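Local atomic coordinates of putative hemin ABC transport system, membrane protein (Burkholderia cenocepacia J2315, PDB entry 5B57), a protein that probably forms the membrane-spanning part of a bacterial ABC importer that brings heme into the cell. Residues L101-V114 with L237-A249. Sequence-based numbering, arbitrary orientation. Where two conformers were deposited one is given.
With DMU (decyl-beta-D-maltopyranoside), chain E.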
ATOM      1  N   LEU A 101     -36.380  20.597 -25.144  1.00 48.59           N
ATOM      2  CA  LEU A 101     -35.104  20.868 -25.792  1.00 48.97           C
ATOM      3  C   LEU A 101     -34.272  21.918 -25.062  1.00 49.94           C
ATOM      4  O   LEU A 101     -33.067  22.009 -25.310  1.00 50.49           O
ATOM      5  CB  LEU A 101     -35.318  21.309 -27.240  1.00 48.93           C
ATOM      6  CG  LEU A 101     -34.087  21.020 -28.098  1.00 48.15           C
ATOM      7  CD1 LEU A 101     -34.369  19.878 -29.058  1.00 48.49           C
ATOM      8  CD2 LEU A 101     -33.642  22.255 -28.839  1.00 48.21           C
ATOM      9  N   ASP A 102     -34.865  22.710 -24.169  1.00 48.80           N
ATOM     10  CA  ASP A 102     -34.126  23.784 -23.509  1.00 48.89           C
ATOM     11  C   ASP A 102     -33.877  23.577 -22.020  1.00 44.90           C
ATOM     12  O   ASP A 102     -32.872  24.063 -21.515  1.00 44.22           O
ATOM     13  CB  ASP A 102     -34.847  25.124 -23.680  1.00 53.80           C
ATOM     14  CG  ASP A 102     -34.616  25.726 -25.019  1.00 54.27           C
ATOM     15  OD1 ASP A 102     -33.770  25.170 -25.756  1.00 53.93           O
ATOM     16  OD2 ASP A 102     -35.271  26.756 -25.320  1.00 56.16           O
ATOM     17  N   ILE A 103     -34.765  22.895 -21.308  1.00 43.28           N
ATOM     18  CA  ILE A 103     -34.652  22.726 -19.874  1.00 42.28           C
ATOM     19  C   ILE A 103     -34.316  21.282 -19.507  1.00 41.42           C
ATOM     20  O   ILE A 103     -33.568  21.035 -18.567  1.00 42.22           O
ATOM     21  CB  ILE A 103     -35.945  23.179 -19.160  1.00 43.76           C
ATOM     22  CG1 ILE A 103     -36.542  24.420 -19.829  1.00 44.09           C
ATOM     23  CG2 ILE A 103     -35.692  23.390 -17.687  1.00 37.41           C
ATOM     24  CD1 ILE A 103     -35.693  25.675 -19.721  1.00 38.08           C
ATOM     25  N   ARG A 104     -34.890  20.317 -20.219  1.00 40.47           N
ATOM     26  CA  ARG A 104     -34.615  18.938 -19.851  0.55 37.18           C
ATOM     27  C   ARG A 104     -33.322  18.426 -20.487  1.00 36.35           C
ATOM     28  O   ARG A 104     -32.416  18.012 -19.743  1.00 48.62           O
ATOM     29  CB  ARG A 104     -35.796  18.024 -20.203  0.55 41.88           C
ATOM     30  CG  ARG A 104     -36.177  17.100 -19.035  0.55 42.01           C
ATOM     31  CD  ARG A 104     -34.962  16.598 -18.260  0.55 37.15           C
ATOM     32  NE  ARG A 104     -35.169  15.270 -17.681  0.55 42.99           N
ATOM     33  CZ  ARG A 104     -35.079  14.997 -16.383  0.55 42.92           C
ATOM     34  NH1 ARG A 104     -34.791  15.963 -15.524  0.55 42.07           N
ATOM     35  NH2 ARG A 104     -35.268  13.759 -15.940  0.55 37.14           N
ATOM     36  N   ALA A 105     -33.227  18.430 -21.833  1.00 36.74           N
ATOM     37  CA  ALA A 105     -32.164  17.866 -22.650  1.00 44.26           C
ATOM     38  C   ALA A 105     -30.781  18.220 -22.109  1.00 41.01           C
ATOM     39  O   ALA A 105     -30.010  17.297 -21.815  1.00 40.20           O
ATOM     40  CB  ALA A 105     -32.310  18.295 -24.118  1.00 36.91           C
ATOM     41  N   PRO A 106     -30.415  19.497 -21.929  1.00 38.97           N
ATOM     42  CA  PRO A 106     -29.053  19.778 -21.437  1.00 37.74           C
ATOM     43  C   PRO A 106     -28.739  19.078 -20.133  1.00 35.32           C
ATOM     44  O   PRO A 106     -27.582  18.736 -19.878  1.00 33.77           O
ATOM     45  CB  PRO A 106     -29.035  21.308 -21.267  1.00 35.56           C
ATOM     46  CG  PRO A 106     -30.191  21.802 -22.046  1.00 36.34           C
ATOM     47  CD  PRO A 106     -31.230  20.719 -21.921  1.00 37.87           C
ATOM     48  N   ARG A 107     -29.747  18.842 -19.301  1.00 35.11           N
ATOM     49  CA  ARG A 107     -29.505  18.153 -18.053  1.00 34.81           C
ATOM     50  C   ARG A 107     -29.303  16.667 -18.290  1.00 35.00           C
ATOM     51  O   ARG A 107     -28.407  16.054 -17.701  1.00 35.80           O
ATOM     52  CB  ARG A 107     -30.663  18.411 -17.099  1.00 36.36           C
ATOM     53  CG  ARG A 107     -30.593  17.610 -15.852  1.00 32.81           C
ATOM     54  CD  ARG A 107     -31.184  18.343 -14.688  1.00 35.65           C
ATOM     55  NE  ARG A 107     -31.231  17.455 -13.540  1.00 36.23           N
ATOM     56  CZ  ARG A 107     -31.687  17.818 -12.352  1.00 37.72           C
ATOM     57  NH1 ARG A 107     -32.133  19.052 -12.171  1.00 38.05           N
ATOM     58  NH2 ARG A 107     -31.695  16.957 -11.347  1.00 38.42           N
ATOM     59  N   VAL A 108     -30.103  16.071 -19.170  1.00 35.09           N
ATOM     60  CA  VAL A 108     -29.905  14.656 -19.469  1.00 35.98           C
ATOM     61  C   VAL A 108     -28.576  14.441 -20.168  1.00 32.68           C
ATOM     62  O   VAL A 108     -27.821  13.533 -19.814  1.00 32.04           O
ATOM     63  CB  VAL A 108     -31.070  14.096 -20.301  1.00 36.79           C
ATOM     64  CG1 VAL A 108     -30.693  12.741 -20.810  1.00 34.78           C
ATOM     65  CG2 VAL A 108     -32.322  14.002 -19.447  1.00 36.11           C
ATOM     66  N   VAL A 109     -28.250  15.298 -21.141  1.00 32.72           N
ATOM     67  CA  VAL A 109     -26.959  15.188 -21.824  1.00 31.99           C
ATOM     68  C   VAL A 109     -25.798  15.398 -20.846  1.00 37.29           C
ATOM     69  O   VAL A 109     -24.789  14.693 -20.909  1.00 37.81           O
ATOM     70  CB  VAL A 109     -26.917  16.152 -23.024  1.00 32.40           C
ATOM     71  CG1 VAL A 109     -25.604  16.832 -23.138  1.00 31.45           C
ATOM     72  CG2 VAL A 109     -27.091  15.369 -24.239  1.00 33.10           C
ATOM     73  N   LEU A 110     -25.929  16.338 -19.906  1.00 35.54           N
ATOM     74  CA  LEU A 110     -24.852  16.547 -18.947  1.00 33.22           C
ATOM     75  C   LEU A 110     -24.634  15.302 -18.100  1.00 32.67           C
ATOM     76  O   LEU A 110     -23.489  14.901 -17.865  1.00 32.09           O
ATOM     77  CB  LEU A 110     -25.136  17.769 -18.058  1.00 29.11           C
ATOM     78  CG  LEU A 110     -24.010  18.200 -17.099  1.00 27.93           C
ATOM     79  CD1 LEU A 110     -22.805  18.707 -17.848  1.00 27.28           C
ATOM     80  CD2 LEU A 110     -24.459  19.252 -16.142  1.00 27.97           C
ATOM     81  N   ALA A 111     -25.718  14.653 -17.660  1.00 31.89           N
ATOM     82  CA  ALA A 111     -25.563  13.410 -16.909  1.00 31.30           C
ATOM     83  C   ALA A 111     -24.820  12.337 -17.716  1.00 31.48           C
ATOM     84  O   ALA A 111     -24.016  11.602 -17.151  1.00 31.32           O
ATOM     85  CB  ALA A 111     -26.914  12.884 -16.442  1.00 30.32           C
ATOM     86  N   LEU A 112     -25.051  12.238 -19.032  1.00 31.65           N
ATOM     87  CA  LEU A 112     -24.283  11.285 -19.836  1.00 29.51           C
ATOM     88  C   LEU A 112     -22.813  11.679 -19.931  1.00 33.97           C
ATOM     89  O   LEU A 112     -21.936  10.817 -19.823  1.00 34.28           O
ATOM     90  CB  LEU A 112     -24.867  11.154 -21.244  1.00 30.51           C
ATOM     91  CG  LEU A 112     -26.252  10.540 -21.319  1.00 31.69           C
ATOM     92  CD1 LEU A 112     -26.730  10.568 -22.735  1.00 32.62           C
ATOM     93  CD2 LEU A 112     -26.222   9.131 -20.776  1.00 31.66           C
ATOM     94  N   LEU A 113     -22.517  12.970 -20.148  1.00 32.81           N
ATOM     95  CA  LEU A 113     -21.127  13.433 -20.192  1.00 30.09           C
ATOM     96  C   LEU A 113     -20.402  13.224 -18.868  1.00 28.17           C
ATOM     97  O   LEU A 113     -19.215  12.872 -18.870  1.00 27.53           O
ATOM     98  CB  LEU A 113     -21.070  14.910 -20.565  1.00 30.33           C
ATOM     99  CG  LEU A 113     -21.321  15.321 -22.006  1.00 31.36           C
ATOM    100  CD1 LEU A 113     -20.998  16.804 -22.111  1.00 31.51           C
ATOM    101  CD2 LEU A 113     -20.471  14.482 -22.952  1.00 31.19           C
ATOM    102  N   VAL A 114     -21.088  13.433 -17.739  1.00 26.84           N
ATOM    103  CA  VAL A 114     -20.459  13.248 -16.436  1.00 25.23           C
ATOM    104  C   VAL A 114     -20.187  11.766 -16.177  1.00 28.06           C
ATOM    105  O   VAL A 114     -19.061  11.361 -15.873  1.00 24.15           O
ATOM    106  CB  VAL A 114     -21.328  13.871 -15.324  1.00 25.51           C
ATOM    107  CG1 VAL A 114     -21.030  13.259 -14.013  1.00 24.95           C
ATOM    108  CG2 VAL A 114     -21.063  15.347 -15.217  1.00 25.19           C
ATOM    109  N   LEU A 237     -26.656  18.779 -11.501  1.00 32.56           N
ATOM    110  CA  LEU A 237     -26.748  18.999 -12.939  1.00 34.10           C
ATOM    111  C   LEU A 237     -27.681  20.163 -13.301  1.00 37.18           C
ATOM    112  O   LEU A 237     -27.936  20.384 -14.493  1.00 38.93           O
ATOM    113  CB  LEU A 237     -27.207  17.718 -13.648  1.00 32.24           C
ATOM    114  CG  LEU A 237     -26.339  16.522 -13.322  1.00 31.18           C
ATOM    115  CD1 LEU A 237     -26.954  15.254 -13.853  1.00 31.15           C
ATOM    116  CD2 LEU A 237     -24.965  16.734 -13.915  1.00 31.20           C
ATOM    117  N   GLY A 238     -28.171  20.915 -12.306  1.00 37.52           N
ATOM    118  CA  GLY A 238     -29.181  21.933 -12.521  1.00 39.87           C
ATOM    119  C   GLY A 238     -28.684  23.192 -13.213  1.00 39.95           C
ATOM    120  O   GLY A 238     -29.507  24.043 -13.555  1.00 41.31           O
ATOM    121  N   GLY A 239     -27.375  23.331 -13.421  1.00 38.62           N
ATOM    122  CA  GLY A 239     -26.813  24.414 -14.203  1.00 38.56           C
ATOM    123  C   GLY A 239     -26.633  24.092 -15.675  1.00 42.25           C
ATOM    124  O   GLY A 239     -26.038  24.902 -16.399  1.00 45.48           O
ATOM    125  N   ALA A 240     -27.153  22.960 -16.143  1.00 42.48           N
ATOM    126  CA  ALA A 240     -26.856  22.459 -17.478  1.00 43.64           C
ATOM    127  C   ALA A 240     -27.568  23.303 -18.526  1.00 43.51           C
ATOM    128  O   ALA A 240     -28.799  23.267 -18.615  1.00 44.33           O
ATOM    129  CB  ALA A 240     -27.280  20.992 -17.574  1.00 45.40           C
ATOM    130  N   GLN A 241     -26.810  24.054 -19.326  1.00 44.29           N
ATOM    131  CA  GLN A 241     -27.370  24.729 -20.492  1.00 47.25           C
ATOM    132  C   GLN A 241     -26.503  24.472 -21.722  1.00 46.76           C
ATOM    133  O   GLN A 241     -25.287  24.276 -21.610  1.00 50.05           O
ATOM    134  CB  GLN A 241     -27.528  26.238 -20.254  1.00 50.55           C
ATOM    135  CG  GLN A 241     -26.242  26.955 -19.901  1.00 54.52           C
ATOM    136  CD  GLN A 241     -26.498  28.308 -19.273  1.00 59.52           C
ATOM    137  OE1 GLN A 241     -25.972  29.333 -19.726  1.00 62.43           O
ATOM    138  NE2 GLN A 241     -27.320  28.324 -18.226  1.00 62.07           N
ATOM    139  N   TRP A 242     -27.141  24.473 -22.902  1.00 42.61           N
ATOM    140  CA  TRP A 242     -26.447  24.170 -24.155  1.00 38.78           C
ATOM    141  C   TRP A 242     -25.188  24.995 -24.394  1.00 37.45           C
ATOM    142  O   TRP A 242     -24.174  24.405 -24.787  1.00 37.19           O
ATOM    143  CB  TRP A 242     -27.381  24.327 -25.367  1.00 37.48           C
ATOM    144  CG  TRP A 242     -28.443  23.276 -25.467  1.00 36.00           C
ATOM    145  CD1 TRP A 242     -29.783  23.484 -25.449  1.00 36.33           C
ATOM    146  CD2 TRP A 242     -28.258  21.843 -25.571  1.00 34.75           C
ATOM    147  NE1 TRP A 242     -30.450  22.284 -25.543  1.00 37.10           N
ATOM    148  CE2 TRP A 242     -29.537  21.263 -25.613  1.00 34.97           C
ATOM    149  CE3 TRP A 242     -27.140  21.004 -25.631  1.00 33.98           C
ATOM    150  CZ2 TRP A 242     -29.739  19.888 -25.716  1.00 33.16           C
ATOM    151  CZ3 TRP A 242     -27.344  19.629 -25.733  1.00 33.51           C
ATOM    152  CH2 TRP A 242     -28.637  19.091 -25.776  1.00 33.24           C
ATOM    153  N   PRO A 243     -25.174  26.324 -24.227  1.00 37.54           N
ATOM    154  CA  PRO A 243     -23.936  27.059 -24.538  1.00 37.57           C
ATOM    155  C   PRO A 243     -22.702  26.534 -23.812  1.00 38.51           C
ATOM    156  O   PRO A 243     -21.617  26.511 -24.411  1.00 38.45           O
ATOM    157  CB  PRO A 243     -24.275  28.506 -24.143  1.00 38.21           C
ATOM    158  CG  PRO A 243     -25.598  28.444 -23.413  1.00 38.45           C
ATOM    159  CD  PRO A 243     -26.289  27.241 -23.941  1.00 38.44           C
ATOM    160  N   THR A 244     -22.828  26.087 -22.551  1.00 39.71           N
ATOM    161  CA  THR A 244     -21.649  25.545 -21.881  1.00 40.93           C
ATOM    162  C   THR A 244     -21.352  24.115 -22.333  1.00 41.39           C
ATOM    163  O   THR A 244     -20.183  23.778 -22.562  1.00 42.45           O
ATOM    164  CB  THR A 244     -21.779  25.628 -20.349  1.00 43.88           C
ATOM    165  OG1 THR A 244     -22.907  24.874 -19.895  1.00 48.45           O
ATOM    166  CG2 THR A 244     -21.891  27.089 -19.886  1.00 45.32           C
ATOM    167  N   LEU A 245     -22.378  23.267 -22.495  1.00 41.42           N
ATOM    168  CA  LEU A 245     -22.150  21.934 -23.062  1.00 42.98           C
ATOM    169  C   LEU A 245     -21.374  21.985 -24.384  1.00 43.24           C
ATOM    170  O   LEU A 245     -20.532  21.126 -24.655  1.00 43.66           O
ATOM    171  CB  LEU A 245     -23.477  21.211 -23.265  1.00 43.24           C
ATOM    172  CG  LEU A 245     -24.094  20.723 -21.964  1.00 42.53           C
ATOM    173  CD1 LEU A 245     -25.500  20.270 -22.242  1.00 41.85           C
ATOM    174  CD2 LEU A 245     -23.273  19.572 -21.456  1.00 42.14           C
ATOM    175  N   ALA A 246     -21.648  22.981 -25.223  1.00 44.83           N
ATOM    176  CA  ALA A 246     -20.822  23.217 -26.405  1.00 46.60           C
ATOM    177  C   ALA A 246     -19.338  23.234 -26.082  1.00 46.41           C
ATOM    178  O   ALA A 246     -18.512  22.882 -26.932  1.00 49.44           O
ATOM    179  CB  ALA A 246     -21.178  24.560 -27.042  1.00 46.40           C
ATOM    180  N   ALA A 247     -18.981  23.723 -24.902  1.00 44.15           N
ATOM    181  CA  ALA A 247     -17.591  23.784 -24.495  1.00 44.10           C
ATOM    182  C   ALA A 247     -17.154  22.547 -23.719  1.00 41.41           C
ATOM    183  O   ALA A 247     -16.057  22.027 -23.947  1.00 41.29           O
ATOM    184  CB  ALA A 247     -17.358  25.037 -23.654  1.00 45.73           C
ATOM    185  N   VAL A 248     -18.018  22.042 -22.831  1.00 39.00           N
ATOM    186  CA  VAL A 248     -17.661  20.915 -21.964  1.00 36.55           C
ATOM    187  C   VAL A 248     -17.477  19.627 -22.771  1.00 35.34           C
ATOM    188  O   VAL A 248     -16.495  18.894 -22.593  1.00 32.30           O
ATOM    189  CB  VAL A 248     -18.724  20.747 -20.868  1.00 36.06           C
ATOM    190  CG1 VAL A 248     -18.492  19.467 -20.075  1.00 37.82           C
ATOM    191  CG2 VAL A 248     -18.706  21.948 -19.976  1.00 36.09           C
ATOM    192  N   ALA A 249     -18.436  19.324 -23.654  1.00 36.55           N
ATOM    193  CA  ALA A 249     -18.461  18.091 -24.426  1.00 38.50           C
ATOM    194  C   ALA A 249     -17.168  17.857 -25.209  1.00 38.94           C
ATOM    195  O   ALA A 249     -16.564  16.786 -25.057  1.00 38.72           O
ATOM    196  CB  ALA A 249     -19.680  18.075 -25.361  1.00 38.90           C
TER
HETATM  197  C1  DMU E 401     -24.310  22.917 -29.425  1.00 78.93           C
HETATM  198  C2  DMU E 401     -25.390  23.923 -29.126  1.00 79.94           C
HETATM  199  C3  DMU E 401     -26.739  23.410 -29.645  1.00 80.33           C
HETATM  200  C4  DMU E 401     -27.029  21.974 -29.119  1.00 79.47           C
HETATM  201  O5  DMU E 401     -25.903  21.108 -29.406  1.00 78.30           O
HETATM  202  C6  DMU E 401     -24.685  21.591 -28.793  1.00 78.43           C
HETATM  203  O7  DMU E 401     -27.776  24.303 -29.231  1.00 81.22           O
HETATM  204  O16 DMU E 401     -23.624  20.661 -29.002  1.00 78.79           O
HETATM  205  C18 DMU E 401     -23.324  19.933 -27.810  1.00 78.72           C
HETATM  206  C19 DMU E 401     -23.505  18.451 -28.078  1.00 79.21           C
HETATM  207  C22 DMU E 401     -23.401  17.649 -26.795  1.00 79.32           C
HETATM  208  C25 DMU E 401     -23.143  16.174 -27.095  1.00 78.67           C
HETATM  209  C28 DMU E 401     -21.996  15.630 -26.240  1.00 77.57           C
HETATM  210  C31 DMU E 401     -20.982  14.848 -27.088  1.00 76.49           C
HETATM  211  C34 DMU E 401     -20.632  13.507 -26.428  1.00 77.25           C
HETATM  212  C37 DMU E 401     -19.199  13.065 -26.774  1.00 76.88           C
HETATM  213  C40 DMU E 401     -18.675  12.021 -25.769  1.00 77.45           C
HETATM  214  C43 DMU E 401     -18.950  10.608 -26.248  1.00 78.58           C
HETATM  215  O49 DMU E 401     -23.053  23.372 -28.900  1.00 79.62           O
HETATM  216  O55 DMU E 401     -25.073  25.187 -29.725  1.00 80.51           O
HETATM  217  C57 DMU E 401     -28.300  21.381 -29.748  1.00 79.50           C
HETATM  218  O61 DMU E 401     -29.460  22.009 -29.176  1.00 79.73           O
HETATM  219  C5  DMU E 401     -28.337  26.340 -30.457  1.00 80.52           C
HETATM  220  C7  DMU E 401     -28.819  27.196 -29.289  1.00 81.01           C
HETATM  221  C8  DMU E 401     -30.233  26.804 -28.860  1.00 82.40           C
HETATM  222  C9  DMU E 401     -30.337  25.307 -28.649  1.00 82.07           C
HETATM  223  O1  DMU E 401     -30.005  24.629 -29.865  1.00 81.23           O
HETATM  224  C10 DMU E 401     -28.632  24.835 -30.237  1.00 81.07           C
HETATM  225  O2  DMU E 401     -30.575  27.484 -27.635  1.00 82.78           O
HETATM  226  O3  DMU E 401     -26.920  26.540 -30.639  1.00 79.92           O
HETATM  227  O4  DMU E 401     -28.812  28.577 -29.685  1.00 80.75           O
HETATM  228  C11 DMU E 401     -31.743  24.927 -28.226  1.00 81.47           C
HETATM  229  O6  DMU E 401     -32.591  26.095 -28.283  1.00 80.88           O
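Arg107 and Ala240 stand CA to CA where helix 101-114, kinked at Pro106 and Arg107, meets the turn before helix 242-249; the two short helical segments run in nearly the same direction, 21° apart, with axes 10.2 Å from each other at closest approach. Both belong to the transmembrane helix bundle of a FecCD-type permease, and the packing is knobs-into-holes, with Trp242 and Leu245 as the knobs.

Trp242 sits among Leu101, Ala105, Pro106 and Val109. Its indole NE1 donates to Leu101 O at 2.6 Å, almost straight along the carbonyl and in the plane of the ring. Leu101 O lies in the wider pi-type turn at 101-104, too far from Ala105 N for a helical bond, and Pro106 has no N-H to offer, so the indole takes the place of a helix donor. The pyrrolidine of Pro106 crosses the indole at about a right angle and puts CG over one face, 3.6 Å from the centroid of the five-membered ring, a CH-pi contact. A bound decyl maltoside lays one glucose unit, with O61 over the ring centre, on the opposite face, so the indole is sandwiched between proline and detergent. Asp102 OD1 accepts a hydrogen bond from O6 of the same detergent.

One turn further on, Leu245 keeps CG beside its own backbone N (chi1 -74°) and splits its methyls: CD1 goes to Val109 CG1, while CD2 touches both Leu110 CD1 and Leu113 CD1. The type I turn from Leu237 to Ala240 adds the loop's share, with Ala240 CB packed on Pro106 O and Leu110 CD2. Arg107 runs its chain across Leu237 at about a right angle, its guanidinium salt-bridged to Asp346 and Asp357. Beyond it, Leu237 forks over the helix, CD1 resting 3.5 Å from Ala111 CB and CD2 3.4 Å from Leu110 CD2.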